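Local coordinates for protein UDP-glucose:anthocyanidin 3-O-glucosyltransferase (Clitoria ternatea, PDB 4WHM) that is a plant glycosyltransferase of the GT-B fold that holds uridine-5'-diphosphate in the cleft between its two Rossmann-like domains, at residues N252-W257 with K321-V326; T342-N347 with M359-F364. One frame throughout, in Å; residues are numbered along the deposited sequence.

Contact 1 of 2, residues N252-W257 with K321-V326; sequences NGCLSW and KVVSWV. With UDP (uridine-5'-diphosphate), chain B.
A mixed packing and polar contact joins the start of helix 254-259 to the end of edge strand 320-323 and the loop that follows it, on the rim of the six-stranded sheet. Lys321 lies against Trp257: its CD sits over one face of the indole, 3.6 Å from the centroid of the five-membered ring, a CH-pi contact, with CG above the same face nearer the rim. Bends at chi3 (80°) and chi4 (71°) then turn the lysine chain away from the ring, and NZ donates a weak hydrogen bond to Asn252 O at 3.0 Å. Further along, the Asn252 side chain comes at Val323 from the opposite direction and lays its amide against it, ND2 3.5 Å from Val323 CB. The same nitrogen reaches Trp325 O at 2.8 Å, but the N-H...O angle is only 119° and the bond is weak. Asn252 OD1 takes a hydrogen bond from a water that accepts from Ser324 N, and a weaker one from a second water bound to Lys321 NZ. Nearby, Cys254 SG packs closely on Val326 CG1, while both backbone N-H groups of Cys254 and Leu255 are held by the Asp250 carboxylate. The same loop carries the nucleotide: the Trp325 indole lies over the uracil, with UDP N3 3.2 Å above the ring plane, and Val326 grips the edge of the base, its N donating to UDP O4 and its O accepting from UDP N3 at 2.7 Å. A tryptophan stacked on uracil beside a backbone pair of bonds is typical of the nucleotide site in the C-terminal domain of plant GT-B glycosyltransferases.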
ATOM      1  N   ASN A 252      -1.431 -18.930  15.263  1.00 24.99           N
ATOM      2  CA  ASN A 252      -1.376 -18.319  16.587  1.00 24.35           C
ATOM      3  C   ASN A 252      -2.726 -18.294  17.288  1.00 21.11           C
ATOM      4  O   ASN A 252      -2.816 -17.867  18.439  1.00 26.55           O
ATOM      5  CB  ASN A 252      -0.847 -16.883  16.497  1.00 28.09           C
ATOM      6  CG  ASN A 252       0.611 -16.825  16.132  1.00 27.44           C
ATOM      7  OD1 ASN A 252       1.448 -17.460  16.777  1.00 29.59           O
ATOM      8  ND2 ASN A 252       0.930 -16.070  15.085  1.00 22.47           N
ATOM      9  N   GLY A 253      -3.772 -18.726  16.593  1.00 18.56           N
ATOM     10  CA  GLY A 253      -5.112 -18.735  17.160  1.00 23.48           C
ATOM     11  C   GLY A 253      -5.643 -17.344  17.476  1.00 23.15           C
ATOM     12  O   GLY A 253      -6.304 -17.135  18.502  1.00 19.26           O
ATOM     13  N   CYS A 254      -5.352 -16.391  16.593  1.00 24.51           N
ATOM     14  CA  CYS A 254      -5.739 -14.996  16.803  1.00 26.67           C
ATOM     15  C   CYS A 254      -7.241 -14.825  16.793  1.00 20.55           C
ATOM     16  O   CYS A 254      -7.811 -14.147  17.656  1.00 15.91           O
ATOM     17  CB  CYS A 254      -5.141 -14.112  15.714  1.00 29.70           C
ATOM     18  SG  CYS A 254      -3.409 -13.822  15.949  1.00 35.77           S
ATOM     19  N   LEU A 255      -7.877 -15.442  15.804  1.00 17.55           N
ATOM     20  CA  LEU A 255      -9.307 -15.278  15.601  1.00 14.70           C
ATOM     21  C   LEU A 255     -10.114 -15.898  16.728  1.00 16.19           C
ATOM     22  O   LEU A 255     -11.115 -15.327  17.179  1.00 17.43           O
ATOM     23  CB  LEU A 255      -9.721 -15.854  14.243  1.00 19.79           C
ATOM     24  CG  LEU A 255      -9.014 -15.208  13.049  1.00 21.09           C
ATOM     25  CD1 LEU A 255      -9.490 -15.831  11.740  1.00 25.52           C
ATOM     26  CD2 LEU A 255      -9.240 -13.703  13.046  1.00 18.96           C
ATOM     27  N   SER A 256      -9.684 -17.068  17.195  1.00 16.05           N
ATOM     28  CA  SER A 256     -10.381 -17.716  18.294  1.00 17.12           C
ATOM     29  C   SER A 256     -10.185 -16.901  19.564  1.00 18.41           C
ATOM     30  O   SER A 256     -11.095 -16.768  20.380  1.00 17.73           O
ATOM     31  CB  SER A 256      -9.880 -19.142  18.487  1.00 22.80           C
ATOM     32  OG  SER A 256     -10.536 -19.750  19.582  1.00 31.70           O
ATOM     33  N   TRP A 257      -8.992 -16.347  19.730  1.00 17.56           N
ATOM     34  CA  TRP A 257      -8.738 -15.486  20.880  1.00 15.30           C
ATOM     35  C   TRP A 257      -9.644 -14.256  20.797  1.00 17.01           C
ATOM     36  O   TRP A 257     -10.280 -13.874  21.783  1.00 18.07           O
ATOM     37  CB  TRP A 257      -7.267 -15.073  20.903  1.00 14.52           C
ATOM     38  CG  TRP A 257      -6.816 -14.346  22.150  1.00 14.67           C
ATOM     39  CD1 TRP A 257      -6.341 -14.914  23.299  1.00 15.55           C
ATOM     40  CD2 TRP A 257      -6.761 -12.928  22.351  1.00 14.54           C
ATOM     41  NE1 TRP A 257      -6.002 -13.936  24.206  1.00 19.58           N
ATOM     42  CE2 TRP A 257      -6.255 -12.708  23.650  1.00 20.08           C
ATOM     43  CE3 TRP A 257      -7.096 -11.820  21.561  1.00 12.88           C
ATOM     44  CZ2 TRP A 257      -6.071 -11.425  24.178  1.00 17.71           C
ATOM     45  CZ3 TRP A 257      -6.919 -10.542  22.090  1.00  9.01           C
ATOM     46  CH2 TRP A 257      -6.407 -10.357  23.383  1.00 12.97           C
ATOM     47  N   LYS A 321      -1.919 -10.696  23.234  1.00  8.67           N
ATOM     48  CA  LYS A 321      -1.205 -11.685  22.443  1.00  8.97           C
ATOM     49  C   LYS A 321      -0.105 -10.968  21.671  1.00 13.79           C
ATOM     50  O   LYS A 321      -0.378 -10.009  20.947  1.00 14.69           O
ATOM     51  CB  LYS A 321      -2.147 -12.389  21.459  1.00 15.72           C
ATOM     52  CG  LYS A 321      -2.881 -13.585  22.056  1.00 27.32           C
ATOM     53  CD  LYS A 321      -3.642 -14.373  20.998  1.00 27.84           C
ATOM     54  CE  LYS A 321      -2.738 -15.303  20.204  1.00 26.54           C
ATOM     55  NZ  LYS A 321      -2.254 -16.463  21.009  1.00 22.14           N
ATOM     56  N   VAL A 322       1.135 -11.421  21.841  1.00  9.99           N
ATOM     57  CA  VAL A 322       2.260 -10.873  21.086  1.00  8.85           C
ATOM     58  C   VAL A 322       2.792 -11.972  20.190  1.00  9.35           C
ATOM     59  O   VAL A 322       3.341 -12.973  20.675  1.00 11.07           O
ATOM     60  CB  VAL A 322       3.386 -10.378  22.001  1.00 14.74           C
ATOM     61  CG1 VAL A 322       4.565  -9.896  21.159  1.00  9.53           C
ATOM     62  CG2 VAL A 322       2.872  -9.262  22.916  1.00 10.50           C
ATOM     63  N   VAL A 323       2.614 -11.798  18.884  1.00  9.18           N
ATOM     64  CA  VAL A 323       2.906 -12.872  17.946  1.00  9.72           C
ATOM     65  C   VAL A 323       3.667 -12.329  16.741  1.00  9.64           C
ATOM     66  O   VAL A 323       3.644 -11.125  16.487  1.00 10.34           O
ATOM     67  CB  VAL A 323       1.612 -13.538  17.469  1.00 12.32           C
ATOM     68  CG1 VAL A 323       0.836 -14.118  18.652  1.00 13.78           C
ATOM     69  CG2 VAL A 323       0.769 -12.529  16.724  1.00 14.30           C
ATOM     70  N   SER A 324       4.326 -13.216  15.995  1.00 10.27           N
ATOM     71  CA  SER A 324       5.199 -12.796  14.898  1.00 10.73           C
ATOM     72  C   SER A 324       4.439 -12.403  13.633  1.00 14.56           C
ATOM     73  O   SER A 324       4.886 -11.539  12.878  1.00 12.31           O
ATOM     74  CB  SER A 324       6.219 -13.898  14.571  1.00 15.13           C
ATOM     75  OG  SER A 324       7.083 -14.127  15.666  1.00 24.63           O
ATOM     76  N   TRP A 325       3.298 -13.047  13.400  1.00 13.32           N
ATOM     77  CA  TRP A 325       2.541 -12.848  12.167  1.00 16.39           C
ATOM     78  C   TRP A 325       1.070 -13.205  12.385  1.00 18.87           C
ATOM     79  O   TRP A 325       0.757 -14.176  13.080  1.00 21.57           O
ATOM     80  CB  TRP A 325       3.134 -13.719  11.049  1.00 18.00           C
ATOM     81  CG  TRP A 325       2.457 -13.542   9.721  1.00 21.40           C
ATOM     82  CD1 TRP A 325       1.432 -14.295   9.210  1.00 22.99           C
ATOM     83  CD2 TRP A 325       2.757 -12.545   8.735  1.00 21.71           C
ATOM     84  NE1 TRP A 325       1.080 -13.823   7.964  1.00 22.89           N
ATOM     85  CE2 TRP A 325       1.876 -12.752   7.650  1.00 21.79           C
ATOM     86  CE3 TRP A 325       3.684 -11.501   8.663  1.00 19.43           C
ATOM     87  CZ2 TRP A 325       1.898 -11.950   6.508  1.00 22.04           C
ATOM     88  CZ3 TRP A 325       3.702 -10.704   7.531  1.00 20.42           C
ATOM     89  CH2 TRP A 325       2.818 -10.935   6.469  1.00 24.12           C
ATOM     90  N   VAL A 326       0.170 -12.411  11.811  1.00 15.75           N
ATOM     91  CA  VAL A 326      -1.260 -12.701  11.877  1.00 10.41           C
ATOM     92  C   VAL A 326      -1.853 -12.602  10.477  1.00 10.05           C
ATOM     93  O   VAL A 326      -1.277 -11.958   9.608  1.00 12.00           O
ATOM     94  CB  VAL A 326      -2.016 -11.706  12.780  1.00 14.11           C
ATOM     95  CG1 VAL A 326      -1.469 -11.732  14.191  1.00 14.79           C
ATOM     96  CG2 VAL A 326      -1.920 -10.296  12.214  1.00 10.11           C
TER
HETATM   97  N1  UDP B1001       0.504  -8.195   7.078  1.00 14.35           N
HETATM   98  C2  UDP B1001      -0.025  -9.429   7.517  1.00 15.80           C
HETATM   99  N3  UDP B1001       0.320  -9.924   8.710  1.00 17.57           N
HETATM  100  C4  UDP B1001       1.163  -9.266   9.513  1.00 16.73           C
HETATM  101  C5  UDP B1001       1.703  -8.045   9.109  1.00 17.01           C
HETATM  102  C6  UDP B1001       1.355  -7.513   7.868  1.00 16.28           C
HETATM  103  O2  UDP B1001      -0.814 -10.077   6.788  1.00 12.24           O
HETATM  104  O4  UDP B1001       1.459  -9.772  10.627  1.00 17.97           O
HETATM  105  C1' UDP B1001       0.119  -7.670   5.761  1.00 10.15           C
HETATM  106  C2' UDP B1001      -0.928  -6.569   5.852  1.00 10.01           C
HETATM  107  O2' UDP B1001      -2.250  -7.108   5.995  1.00 11.56           O
HETATM  108  C3' UDP B1001      -0.722  -5.821   4.545  1.00 10.10           C
HETATM  109  C4' UDP B1001       0.774  -5.946   4.321  1.00 11.17           C
HETATM  110  O4' UDP B1001       1.235  -7.038   5.123  1.00 14.37           O
HETATM  111  O3' UDP B1001      -1.383  -6.508   3.473  1.00  9.93           O
HETATM  112  C5' UDP B1001       1.471  -4.692   4.812  1.00 16.54           C
HETATM  113  O5' UDP B1001       1.593  -3.780   3.731  1.00 14.98           O
HETATM  114  PA  UDP B1001       1.511  -2.206   4.002  1.00 15.02           P
HETATM  115  O1A UDP B1001       1.345  -1.527   2.663  1.00 12.99           O
HETATM  116  O2A UDP B1001       0.476  -1.944   5.071  1.00 15.14           O
HETATM  117  O3A UDP B1001       2.935  -1.852   4.702  1.00 18.96           O
HETATM  118  PB  UDP B1001       4.441  -2.385   4.392  1.00 17.05           P
HETATM  119  O1B UDP B1001       4.576  -2.505   2.891  1.00 20.12           O
HETATM  120  O2B UDP B1001       4.585  -3.688   5.156  1.00 18.42           O
HETATM  121  O3B UDP B1001       5.288  -1.286   4.992  1.00 13.09           O
HETATM  122  O   HOH W   1       4.133 -16.173  17.095  1.00 18.04           O
HETATM  123  O   HOH W   2       0.292 -17.490  19.927  1.00 30.04           O

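Contact 2 of 2, residues T342-N347 with M359-F364; sequences THCGAN and MICRPF. With UDP (uridine-5'-diphosphate), chain B.
Strand 337-342 ends beside strand 359-361 in parallel register, Thr342 N donating to Ile360 O and Arg362 N to Thr342 O, both 3.0 Å and nearly straight; beyond them the two segments stay close through CA-H...O contacts, His343 CA to Arg362 O and Pro363 CA to His343 O. On the face of the sheet that carries Thr342 and Cys361, the Thr342 methyl CG2 touches CG and SD of Met359, the two side chains running at a slant to each other, and Cys344 SG rests 3.4 Å from Cys361 CB. Thr342 OG1, anti to its own nitrogen (chi1 176°), accepts from Cys344 N at 2.8 Å, an ST turn that fixes the bend leaving the strand. His343 CB meets the edge of the Phe364 ring, in its plane, at CD2. The Arg362 guanidinium lies with one face over Phe364 CE1; NH1 bonds to Pro363 O, and NH2 forms a salt bridge to Glu281. With chi1 at 71°, the imidazole of His343 swings away from the strand, and Gly345 N lies over its centre, 3.3 Å above the ring plane. His343 NE2 donates to UDP O3B at 2.9 Å and to UDP O3A, while N and ND2 of Asn347 both hold UDP O1A. The diphosphate is therefore met by N-H donors from two side chains and from the first turn of helix 346-354, whose N-terminal dipole would probably help stabilise its negative charge.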
ATOM      1  N   THR A 342      -1.193   1.672  13.640  1.00  6.03           N
ATOM      2  CA  THR A 342      -0.586   1.354  12.354  1.00  6.00           C
ATOM      3  C   THR A 342       0.475   2.356  11.905  1.00  7.69           C
ATOM      4  O   THR A 342       0.475   3.521  12.329  1.00  7.27           O
ATOM      5  CB  THR A 342      -1.669   1.293  11.255  1.00  6.22           C
ATOM      6  OG1 THR A 342      -1.053   1.070   9.977  1.00  5.86           O
ATOM      7  CG2 THR A 342      -2.456   2.586  11.210  1.00  5.89           C
ATOM      8  N   HIS A 343       1.370   1.899  11.034  1.00  7.01           N
ATOM      9  CA  HIS A 343       2.366   2.785  10.442  1.00  8.64           C
ATOM     10  C   HIS A 343       1.782   3.498   9.225  1.00 10.81           C
ATOM     11  O   HIS A 343       2.427   4.365   8.650  1.00  6.94           O
ATOM     12  CB  HIS A 343       3.617   1.997  10.042  1.00 10.33           C
ATOM     13  CG  HIS A 343       3.421   1.092   8.864  1.00  8.04           C
ATOM     14  ND1 HIS A 343       2.356   0.216   8.757  1.00 10.18           N
ATOM     15  CD2 HIS A 343       4.156   0.922   7.738  1.00 12.28           C
ATOM     16  CE1 HIS A 343       2.447  -0.450   7.620  1.00  9.87           C
ATOM     17  NE2 HIS A 343       3.534  -0.044   6.983  1.00 11.70           N
ATOM     18  N   CYS A 344       0.566   3.106   8.841  1.00  9.47           N
ATOM     19  CA  CYS A 344      -0.172   3.686   7.706  1.00  7.73           C
ATOM     20  C   CYS A 344       0.339   3.285   6.336  1.00  6.32           C
ATOM     21  O   CYS A 344       0.254   4.087   5.409  1.00  9.28           O
ATOM     22  CB  CYS A 344      -0.224   5.212   7.759  1.00  6.50           C
ATOM     23  SG  CYS A 344      -0.832   5.869   9.310  1.00 14.54           S
ATOM     24  N   GLY A 345       0.850   2.065   6.192  1.00  8.33           N
ATOM     25  CA  GLY A 345       1.145   1.561   4.860  1.00 12.37           C
ATOM     26  C   GLY A 345      -0.168   1.468   4.106  1.00 12.63           C
ATOM     27  O   GLY A 345      -1.211   1.206   4.711  1.00  8.24           O
ATOM     28  N   ALA A 346      -0.138   1.685   2.793  1.00  6.87           N
ATOM     29  CA  ALA A 346      -1.378   1.789   2.016  1.00  8.90           C
ATOM     30  C   ALA A 346      -2.283   0.561   2.121  1.00 10.44           C
ATOM     31  O   ALA A 346      -3.511   0.682   2.190  1.00  6.59           O
ATOM     32  CB  ALA A 346      -1.063   2.092   0.543  1.00  9.64           C
ATOM     33  N   ASN A 347      -1.695  -0.627   2.116  1.00  9.28           N
ATOM     34  CA  ASN A 347      -2.510  -1.832   2.151  1.00  9.51           C
ATOM     35  C   ASN A 347      -3.177  -2.041   3.505  1.00  7.70           C
ATOM     36  O   ASN A 347      -4.347  -2.426   3.568  1.00  7.23           O
ATOM     37  CB  ASN A 347      -1.677  -3.041   1.747  1.00 10.56           C
ATOM     38  CG  ASN A 347      -1.142  -2.907   0.333  1.00 16.38           C
ATOM     39  OD1 ASN A 347      -1.911  -2.951  -0.632  1.00 13.86           O
ATOM     40  ND2 ASN A 347       0.167  -2.699   0.203  1.00 13.12           N
ATOM     41  N   MET A 359      -8.158   4.253  13.488  1.00  6.71           N
ATOM     42  CA  MET A 359      -6.714   4.053  13.587  1.00  6.46           C
ATOM     43  C   MET A 359      -5.997   5.056  14.480  1.00  7.16           C
ATOM     44  O   MET A 359      -6.435   6.198  14.647  1.00  7.07           O
ATOM     45  CB  MET A 359      -6.080   4.085  12.191  1.00  6.24           C
ATOM     46  CG  MET A 359      -6.420   2.880  11.345  1.00  6.02           C
ATOM     47  SD  MET A 359      -6.060   3.119   9.610  1.00  7.51           S
ATOM     48  CE  MET A 359      -7.518   4.022   9.083  1.00  6.80           C
ATOM     49  N   ILE A 360      -4.897   4.606  15.068  1.00  6.58           N
ATOM     50  CA  ILE A 360      -3.941   5.485  15.739  1.00  6.84           C
ATOM     51  C   ILE A 360      -2.686   5.384  14.906  1.00  9.30           C
ATOM     52  O   ILE A 360      -2.156   4.287  14.711  1.00  9.11           O
ATOM     53  CB  ILE A 360      -3.642   5.031  17.183  1.00  8.40           C
ATOM     54  CG1 ILE A 360      -4.878   5.219  18.063  1.00  7.19           C
ATOM     55  CG2 ILE A 360      -2.456   5.826  17.778  1.00  7.23           C
ATOM     56  CD1 ILE A 360      -4.829   4.427  19.364  1.00  8.55           C
ATOM     57  N   CYS A 361      -2.220   6.521  14.400  1.00  7.17           N
ATOM     58  CA  CYS A 361      -1.219   6.531  13.336  1.00  7.99           C
ATOM     59  C   CYS A 361       0.160   7.002  13.797  1.00  9.17           C
ATOM     60  O   CYS A 361       0.284   8.039  14.460  1.00  8.96           O
ATOM     61  CB  CYS A 361      -1.691   7.465  12.223  1.00  7.76           C
ATOM     62  SG  CYS A 361      -3.305   7.013  11.531  1.00 11.70           S
ATOM     63  N   ARG A 362       1.197   6.258  13.424  1.00  9.28           N
ATOM     64  CA  ARG A 362       2.572   6.714  13.617  1.00  9.83           C
ATOM     65  C   ARG A 362       3.274   6.433  12.303  1.00 11.19           C
ATOM     66  O   ARG A 362       3.856   5.361  12.132  1.00  7.62           O
ATOM     67  CB  ARG A 362       3.255   5.942  14.765  1.00  8.37           C
ATOM     68  CG  ARG A 362       4.502   6.611  15.396  1.00 11.32           C
ATOM     69  CD  ARG A 362       5.596   6.954  14.380  1.00 14.00           C
ATOM     70  NE  ARG A 362       6.923   7.101  14.973  1.00  9.41           N
ATOM     71  CZ  ARG A 362       7.981   7.581  14.328  1.00 14.41           C
ATOM     72  NH1 ARG A 362       7.867   7.985  13.068  1.00 13.23           N
ATOM     73  NH2 ARG A 362       9.155   7.660  14.945  1.00 14.70           N
ATOM     74  N   PRO A 363       3.224   7.394  11.365  1.00 10.64           N
ATOM     75  CA  PRO A 363       3.840   7.179  10.052  1.00  8.07           C
ATOM     76  C   PRO A 363       5.349   7.187  10.201  1.00 13.61           C
ATOM     77  O   PRO A 363       5.857   7.989  10.981  1.00 13.56           O
ATOM     78  CB  PRO A 363       3.369   8.392   9.240  1.00  8.30           C
ATOM     79  CG  PRO A 363       3.099   9.469  10.282  1.00 13.85           C
ATOM     80  CD  PRO A 363       2.597   8.726  11.493  1.00  8.52           C
ATOM     81  N   PHE A 364       6.054   6.308   9.493  1.00  8.65           N
ATOM     82  CA  PHE A 364       7.501   6.207   9.673  1.00 11.65           C
ATOM     83  C   PHE A 364       8.301   6.730   8.484  1.00 14.49           C
ATOM     84  O   PHE A 364       9.317   7.402   8.667  1.00 15.66           O
ATOM     85  CB  PHE A 364       7.921   4.759   9.984  1.00  9.13           C
ATOM     86  CG  PHE A 364       7.665   4.338  11.414  1.00 14.75           C
ATOM     87  CD1 PHE A 364       8.609   4.582  12.408  1.00 16.99           C
ATOM     88  CD2 PHE A 364       6.490   3.690  11.753  1.00 16.81           C
ATOM     89  CE1 PHE A 364       8.378   4.187  13.724  1.00 11.97           C
ATOM     90  CE2 PHE A 364       6.247   3.292  13.058  1.00 16.86           C
ATOM     91  CZ  PHE A 364       7.189   3.543  14.047  1.00 13.14           C
TER
HETATM   92  N1  UDP B1001       0.504  -8.195   7.078  1.00 14.35           N
HETATM   93  C2  UDP B1001      -0.025  -9.429   7.517  1.00 15.80           C
HETATM   94  N3  UDP B1001       0.320  -9.924   8.710  1.00 17.57           N
HETATM   95  C4  UDP B1001       1.163  -9.266   9.513  1.00 16.73           C
HETATM   96  C5  UDP B1001       1.703  -8.045   9.109  1.00 17.01           C
HETATM   97  C6  UDP B1001       1.355  -7.513   7.868  1.00 16.28           C
HETATM   98  O2  UDP B1001      -0.814 -10.077   6.788  1.00 12.24           O
HETATM   99  O4  UDP B1001       1.459  -9.772  10.627  1.00 17.97           O
HETATM  100  C1' UDP B1001       0.119  -7.670   5.761  1.00 10.15           C
HETATM  101  C2' UDP B1001      -0.928  -6.569   5.852  1.00 10.01           C
HETATM  102  O2' UDP B1001      -2.250  -7.108   5.995  1.00 11.56           O
HETATM  103  C3' UDP B1001      -0.722  -5.821   4.545  1.00 10.10           C
HETATM  104  C4' UDP B1001       0.774  -5.946   4.321  1.00 11.17           C
HETATM  105  O4' UDP B1001       1.235  -7.038   5.123  1.00 14.37           O
HETATM  106  O3' UDP B1001      -1.383  -6.508   3.473  1.00  9.93           O
HETATM  107  C5' UDP B1001       1.471  -4.692   4.812  1.00 16.54           C
HETATM  108  O5' UDP B1001       1.593  -3.780   3.731  1.00 14.98           O
HETATM  109  PA  UDP B1001       1.511  -2.206   4.002  1.00 15.02           P
HETATM  110  O1A UDP B1001       1.345  -1.527   2.663  1.00 12.99           O
HETATM  111  O2A UDP B1001       0.476  -1.944   5.071  1.00 15.14           O
HETATM  112  O3A UDP B1001       2.935  -1.852   4.702  1.00 18.96           O
HETATM  113  PB  UDP B1001       4.441  -2.385   4.392  1.00 17.05           P
HETATM  114  O1B UDP B1001       4.576  -2.505   2.891  1.00 20.12           O
HETATM  115  O2B UDP B1001       4.585  -3.688   5.156  1.00 18.42           O
HETATM  116  O3B UDP B1001       5.288  -1.286   4.992  1.00 13.09           O

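Overall arrangement
The two contacts follow each other along the chain, contact 1 closing before contact 2 opens, and both belong to the parallel six-stranded sheet. Contact 1 lies at its outer strand 320-323, whereas contact 2 joins the interior strands 337-342 and 359-361 within a beta-alpha-beta unit. Their centres are about 20 Å apart and their nearest atoms about 10 Å, so they do not touch. UDP bridges the gap: Trp325 and Val326 hold its uracil, and His343 and Asn347 its diphosphate. One sheet thus places loops at its strand ends to receive the two ends of a single nucleotide, while Ser16 contributes from the other, seven-stranded domain.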